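Uncharacterized protein (Bacteroides eggerthii, PDB 4L3R) is of unknown function but belongs to a family assigned to the calycin clan, and is built around an antiparallel beta-sheet with helices packed against it. Local coordinates at residues F10-K16 / N52-N58; I20-K24 / T137-M141. All coordinates share one frame; numbering follows the deposited sequence.

Interaction 1: F10-K16 / N52-N58; sequences FNDKTWK and NFTLNFN
The F10 ring lies with one face over CB of F57, which stands 3.6 Å from the F10 ring centroid and almost on the ring normal, a CH-pi contact. The F57 ring turns its edge toward that face, making a T-shaped pair with the planes at 62°. With CG of F57 anti to its carbonyl carbon (chi1 -69°), the ring leans toward the backbone N, and its CD1 comes 3.9 Å from CD1 of W15. The three rings form an aromatic cluster; the indole is further fixed by its NE1, bonded to the carbonyl of I9, while V66 of the second subunit packs on F10.

From W15 onward the backbones pair. W15 N donates to L55 O at 2.8 Å and L55 N returns the bond to W15 O, so W15 and L55 are a hydrogen-bonded antiparallel pair; K16 and T54, next along, are a non-hydrogen-bonded one. Two polar side-chain bonds frame this ladder. N56 ND2 reaches T14 OG1 at 3.0 Å, the hydroxyl near the amide plane, and T14 CG2 rests 3.7 Å from CB of T54. At the other end of the ladder, K16 bends at chi2 (69°) and carries NZ to N52 O at 2.8 Å, somewhat out of the carbonyl plane; L47 O also accepts from this ammonium. F53 and T54 both face H73, a G1 beta bulge at the start of strand 54-61. The whole is antiparallel pairing of strands 15-22 and 54-61, neighbours in a sheet consistent with a calycin-type fold.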
loop_
_atom_site.group_PDB
_atom_site.type_symbol
_atom_site.label_atom_id
_atom_site.label_comp_id
_atom_site.label_asym_id
_atom_site.label_seq_id
_atom_site.Cartn_x
_atom_site.Cartn_y
_atom_site.Cartn_z
ATOM N N PHE B 10 6.500 2.245 3.715
ATOM C CA PHE B 10 5.599 1.078 3.672
ATOM C C PHE B 10 6.236 -0.177 3.041
ATOM O O PHE B 10 5.646 -1.259 3.121
ATOM C CB PHE B 10 4.355 1.410 2.820
ATOM C CG PHE B 10 3.362 2.351 3.448
ATOM C CD1 PHE B 10 3.594 3.717 3.468
ATOM C CD2 PHE B 10 2.148 1.880 3.936
ATOM C CE1 PHE B 10 2.672 4.586 4.040
ATOM C CE2 PHE B 10 1.217 2.757 4.490
ATOM C CZ PHE B 10 1.488 4.102 4.544
ATOM N N ASN B 11 7.386 -0.027 2.361
ATOM C CA ASN B 11 8.009 -1.097 1.580
ATOM C C ASN B 11 8.614 -2.245 2.424
ATOM O O ASN B 11 9.815 -2.255 2.697
ATOM C CB ASN B 11 9.084 -0.501 0.642
ATOM C CG ASN B 11 9.562 -1.414 -0.463
ATOM O OD1 ASN B 11 9.062 -2.528 -0.667
ATOM N ND2 ASN B 11 10.510 -0.924 -1.248
ATOM N N ASP B 12 7.771 -3.254 2.742
ATOM C CA ASP B 12 8.130 -4.506 3.421
ATOM C C ASP B 12 9.183 -4.290 4.522
ATOM O O ASP B 12 10.330 -4.743 4.401
ATOM C CB ASP B 12 8.632 -5.518 2.358
ATOM C CG ASP B 12 8.867 -6.943 2.840
ATOM O OD1 ASP B 12 8.089 -7.419 3.702
ATOM O OD2 ASP B 12 9.804 -7.597 2.324
ATOM N N LYS B 13 8.795 -3.573 5.586
ATOM C CA LYS B 13 9.729 -3.289 6.671
ATOM C C LYS B 13 9.031 -2.967 7.976
ATOM O O LYS B 13 7.971 -2.333 7.987
ATOM C CB LYS B 13 10.657 -2.120 6.292
ATOM C CG LYS B 13 9.935 -0.827 5.890
ATOM C CD LYS B 13 10.902 0.321 5.639
ATOM C CE LYS B 13 11.733 0.136 4.390
ATOM N NZ LYS B 13 12.424 1.390 4.012
ATOM N N THR B 14 9.667 -3.376 9.084
ATOM C CA THR B 14 9.216 -3.097 10.437
ATOM C C THR B 14 10.195 -2.092 11.021
ATOM O O THR B 14 11.403 -2.345 11.037
ATOM C CB THR B 14 9.127 -4.397 11.231
ATOM O OG1 THR B 14 8.168 -5.240 10.588
ATOM C CG2 THR B 14 8.723 -4.170 12.684
ATOM N N TRP B 15 9.680 -0.945 11.471
ATOM C CA TRP B 15 10.487 0.106 12.087
ATOM C C TRP B 15 10.669 -0.234 13.551
ATOM O O TRP B 15 9.679 -0.437 14.248
ATOM C CB TRP B 15 9.810 1.467 11.916
ATOM C CG TRP B 15 9.817 1.926 10.499
ATOM C CD1 TRP B 15 8.808 1.792 9.591
ATOM C CD2 TRP B 15 10.941 2.441 9.781
ATOM N NE1 TRP B 15 9.209 2.278 8.371
ATOM C CE2 TRP B 15 10.520 2.673 8.456
ATOM C CE3 TRP B 15 12.254 2.770 10.141
ATOM C CZ2 TRP B 15 11.369 3.234 7.487
ATOM C CZ3 TRP B 15 13.096 3.303 9.184
ATOM C CH2 TRP B 15 12.653 3.540 7.874
ATOM N N LYS B 16 11.924 -0.343 14.008
ATOM C CA LYS B 16 12.259 -0.682 15.389
ATOM C C LYS B 16 12.732 0.573 16.106
ATOM O O LYS B 16 13.634 1.243 15.609
ATOM C CB LYS B 16 13.345 -1.779 15.410
ATOM C CG LYS B 16 13.896 -2.142 16.793
ATOM C CD LYS B 16 12.898 -2.848 17.693
ATOM C CE LYS B 16 13.496 -3.060 19.065
ATOM N NZ LYS B 16 12.866 -4.200 19.780
ATOM N N ASN B 52 9.003 -6.074 20.515
ATOM C CA ASN B 52 8.622 -4.883 21.298
ATOM C C ASN B 52 9.112 -3.581 20.670
ATOM O O ASN B 52 10.184 -3.540 20.062
ATOM C CB ASN B 52 9.147 -4.979 22.730
ATOM C CG ASN B 52 8.537 -6.105 23.526
ATOM O OD1 ASN B 52 7.588 -6.746 23.097
ATOM N ND2 ASN B 52 9.055 -6.365 24.722
ATOM N N PHE B 53 8.309 -2.511 20.838
ATOM C CA PHE B 53 8.561 -1.156 20.341
ATOM C C PHE B 53 8.771 -1.144 18.821
ATOM O O PHE B 53 9.754 -0.593 18.317
ATOM C CB PHE B 53 9.742 -0.498 21.075
ATOM C CG PHE B 53 9.574 -0.458 22.576
ATOM C CD1 PHE B 53 8.959 0.624 23.193
ATOM C CD2 PHE B 53 10.046 -1.492 23.372
ATOM C CE1 PHE B 53 8.780 0.646 24.573
ATOM C CE2 PHE B 53 9.878 -1.463 24.756
ATOM C CZ PHE B 53 9.261 -0.386 25.350
ATOM N N THR B 54 7.817 -1.749 18.095
ATOM C CA THR B 54 7.842 -1.807 16.637
ATOM C C THR B 54 6.773 -0.877 16.060
ATOM O O THR B 54 5.802 -0.535 16.743
ATOM C CB THR B 54 7.651 -3.233 16.144
ATOM O OG1 THR B 54 6.383 -3.725 16.583
ATOM C CG2 THR B 54 8.767 -4.157 16.583
ATOM N N LEU B 55 6.959 -0.477 14.804
ATOM C CA LEU B 55 6.044 0.405 14.080
ATOM C C LEU B 55 5.957 -0.086 12.638
ATOM O O LEU B 55 6.980 -0.415 12.036
ATOM C CB LEU B 55 6.547 1.860 14.178
ATOM C CG LEU B 55 5.869 2.931 13.307
ATOM C CD1 LEU B 55 4.461 3.229 13.802
ATOM C CD2 LEU B 55 6.674 4.216 13.334
ATOM N N ASN B 56 4.738 -0.207 12.108
ATOM C CA ASN B 56 4.516 -0.703 10.756
ATOM C C ASN B 56 3.537 0.178 10.009
ATOM O O ASN B 56 2.453 0.466 10.516
ATOM C CB ASN B 56 3.960 -2.134 10.802
ATOM C CG ASN B 56 4.980 -3.178 11.143
ATOM O OD1 ASN B 56 5.113 -3.576 12.298
ATOM N ND2 ASN B 56 5.704 -3.677 10.148
ATOM N N PHE B 57 3.916 0.589 8.804
ATOM C CA PHE B 57 3.064 1.334 7.888
ATOM C C PHE B 57 2.542 0.307 6.912
ATOM O O PHE B 57 3.343 -0.300 6.205
ATOM C CB PHE B 57 3.853 2.446 7.200
ATOM C CG PHE B 57 4.239 3.543 8.159
ATOM C CD1 PHE B 57 5.361 3.421 8.963
ATOM C CD2 PHE B 57 3.461 4.679 8.285
ATOM C CE1 PHE B 57 5.721 4.436 9.842
ATOM C CE2 PHE B 57 3.824 5.697 9.161
ATOM C CZ PHE B 57 4.955 5.573 9.931
ATOM N N ASN B 58 1.241 0.009 6.952
ATOM C CA ASN B 58 0.668 -1.021 6.079
ATOM C C ASN B 58 -0.520 -0.525 5.303
ATOM O O ASN B 58 -1.193 0.421 5.715
ATOM C CB ASN B 58 0.213 -2.240 6.893
ATOM C CG ASN B 58 1.218 -2.783 7.871
ATOM O OD1 ASN B 58 0.991 -2.773 9.082
ATOM N ND2 ASN B 58 2.323 -3.317 7.366
#

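Interaction 2: I20-K24 / T137-M141; sequences ITTEK and TTKVM
Strand-to-strand pairing joins I20-T22 to K139-M141 and sets the first strand of the antiparallel sheet, 15-22, beside the last, 137-144, an adjacency also found in calycin barrels. The short strand segments run antiparallel with 142° between their directions. T21 and V140 are the hydrogen-bonded pair: T21 N donates to V140 O at 2.9 Å and V140 N to T21 O at 2.8 Å. I20 with M141 and T22 with K139 are non-hydrogen-bonded pairs.

I20 and the selenomethionine M141 run alongside each other from the same face, with CG1 of I20 4.0 Å from CG of M141; CG2 of I20 touches the same carbon. Helix 106-116 meets this face, L107 and V110 against I20 and L115 against M141. Were I20 an alanine, CG1, CG2 and CD1 would be gone, and a gap would probably open between M141 CG and the helix side chains L107 and V110.

K139 lays CG against T21 O, 3.3 Å away, while its ammonium goes elsewhere, to a salt bridge with D134 and a cation-pi contact with Y30. Past the strand, E23 N makes only a weak bond to T138 O, and the extended E23 chain brings CD within 3.8 Å of T138 CG2. On the face of T21 and V140, the T21 methyl sits between its backbone N and carbonyl carbon (OG1 anti to N, chi1 -175°), which places CG2 of T21 3.6 Å from CG2 of V140.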
loop_
_atom_site.group_PDB
_atom_site.type_symbol
_atom_site.label_atom_id
_atom_site.label_comp_id
_atom_site.label_asym_id
_atom_site.label_seq_id
_atom_site.Cartn_x
_atom_site.Cartn_y
_atom_site.Cartn_z
ATOM N N ILE B 20 14.316 7.972 21.976
ATOM C CA ILE B 20 13.257 8.960 22.249
ATOM C C ILE B 20 13.960 10.116 22.943
ATOM O O ILE B 20 14.266 10.008 24.122
ATOM C CB ILE B 20 12.038 8.450 23.047
ATOM C CG1 ILE B 20 11.542 7.121 22.488
ATOM C CG2 ILE B 20 10.928 9.523 23.014
ATOM C CD1 ILE B 20 10.181 6.623 23.036
ATOM N N THR B 21 14.262 11.189 22.220
ATOM C CA THR B 21 15.062 12.276 22.775
ATOM C C THR B 21 14.500 13.646 22.395
ATOM O O THR B 21 13.423 13.736 21.804
ATOM C CB THR B 21 16.508 12.075 22.300
ATOM O OG1 THR B 21 17.346 13.043 22.913
ATOM C CG2 THR B 21 16.655 12.109 20.782
ATOM N N THR B 22 15.216 14.711 22.782
ATOM C CA THR B 22 14.827 16.096 22.497
ATOM C C THR B 22 15.067 16.405 21.023
ATOM O O THR B 22 15.796 15.673 20.347
ATOM C CB THR B 22 15.575 17.067 23.410
ATOM O OG1 THR B 22 16.976 16.796 23.314
ATOM C CG2 THR B 22 15.106 16.974 24.856
ATOM N N GLU B 23 14.464 17.502 20.534
ATOM C CA GLU B 23 14.497 17.892 19.117
ATOM C C GLU B 23 15.894 17.778 18.473
ATOM O O GLU B 23 16.005 17.149 17.419
ATOM C CB GLU B 23 13.938 19.310 18.910
ATOM C CG GLU B 23 13.386 19.524 17.506
ATOM C CD GLU B 23 12.621 20.811 17.264
ATOM O OE1 GLU B 23 12.385 21.567 18.235
ATOM O OE2 GLU B 23 12.230 21.047 16.097
ATOM N N LYS B 24 16.944 18.335 19.105
ATOM C CA LYS B 24 18.311 18.290 18.563
ATOM C C LYS B 24 19.309 17.620 19.538
ATOM O O LYS B 24 20.511 17.862 19.442
ATOM C CB LYS B 24 18.778 19.724 18.218
ATOM C CG LYS B 24 17.820 20.459 17.286
ATOM C CD LYS B 24 18.439 21.710 16.686
ATOM C CE LYS B 24 17.496 22.426 15.749
ATOM N NZ LYS B 24 18.141 23.600 15.102
ATOM N N THR B 137 6.799 21.152 24.682
ATOM C CA THR B 137 8.066 20.744 24.071
ATOM C C THR B 137 7.847 19.918 22.803
ATOM O O THR B 137 6.745 19.433 22.550
ATOM C CB THR B 137 8.906 19.929 25.079
ATOM O OG1 THR B 137 8.359 18.612 25.213
ATOM C CG2 THR B 137 9.029 20.615 26.453
ATOM N N THR B 138 8.928 19.746 22.029
ATOM C CA THR B 138 8.969 18.940 20.815
ATOM C C THR B 138 10.070 17.907 20.992
ATOM O O THR B 138 11.231 18.288 21.157
ATOM C CB THR B 138 9.191 19.825 19.586
ATOM O OG1 THR B 138 8.009 20.595 19.374
ATOM C CG2 THR B 138 9.499 19.017 18.323
ATOM N N LYS B 139 9.710 16.611 20.949
ATOM C CA LYS B 139 10.650 15.499 21.092
ATOM C C LYS B 139 10.680 14.703 19.805
ATOM O O LYS B 139 9.891 14.967 18.898
ATOM C CB LYS B 139 10.260 14.615 22.296
ATOM C CG LYS B 139 10.938 15.050 23.603
ATOM C CD LYS B 139 9.960 15.280 24.727
ATOM C CE LYS B 139 10.686 15.665 25.994
ATOM N NZ LYS B 139 9.749 16.114 27.051
ATOM N N VAL B 140 11.619 13.758 19.702
ATOM C CA VAL B 140 11.746 12.929 18.512
ATOM C C VAL B 140 11.875 11.472 18.886
ATOM O O VAL B 140 12.589 11.140 19.830
ATOM C CB VAL B 140 12.922 13.350 17.592
ATOM C CG1 VAL B 140 12.666 14.716 16.980
ATOM C CG2 VAL B 140 14.267 13.324 18.321
HETATM N N MSE B 141 11.199 10.600 18.115
HETATM C CA MSE B 141 11.305 9.153 18.219
HETATM C C MSE B 141 12.077 8.684 17.010
HETATM O O MSE B 141 11.631 8.936 15.896
HETATM C CB MSE B 141 9.930 8.486 18.220
HETATM C CG MSE B 141 9.207 8.494 19.533
HETATM SE SE MSE B 141 7.520 7.544 19.309
HETATM C CE MSE B 141 6.591 8.968 18.474
#

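Strand 15-22 is common to both contacts: interaction 1 joins its beginning to strand 54-61, and interaction 2 joins its far end to strand 137-144, so this one strand is flanked by a partner at each edge. The contacts lie about 20 Å apart between centres, on opposite sides of the chain's centre, and each mixes buried and more exposed residues. Their chemistry diverges. Interaction 1 gathers aromatic rings at one end, near the second subunit, and adds polar side-chain bonds; interaction 2 touches no other chain of the assembly and relies on backbone bonds with aliphatic and methyl contacts, fraying at its exposed glutamate into a weak bond.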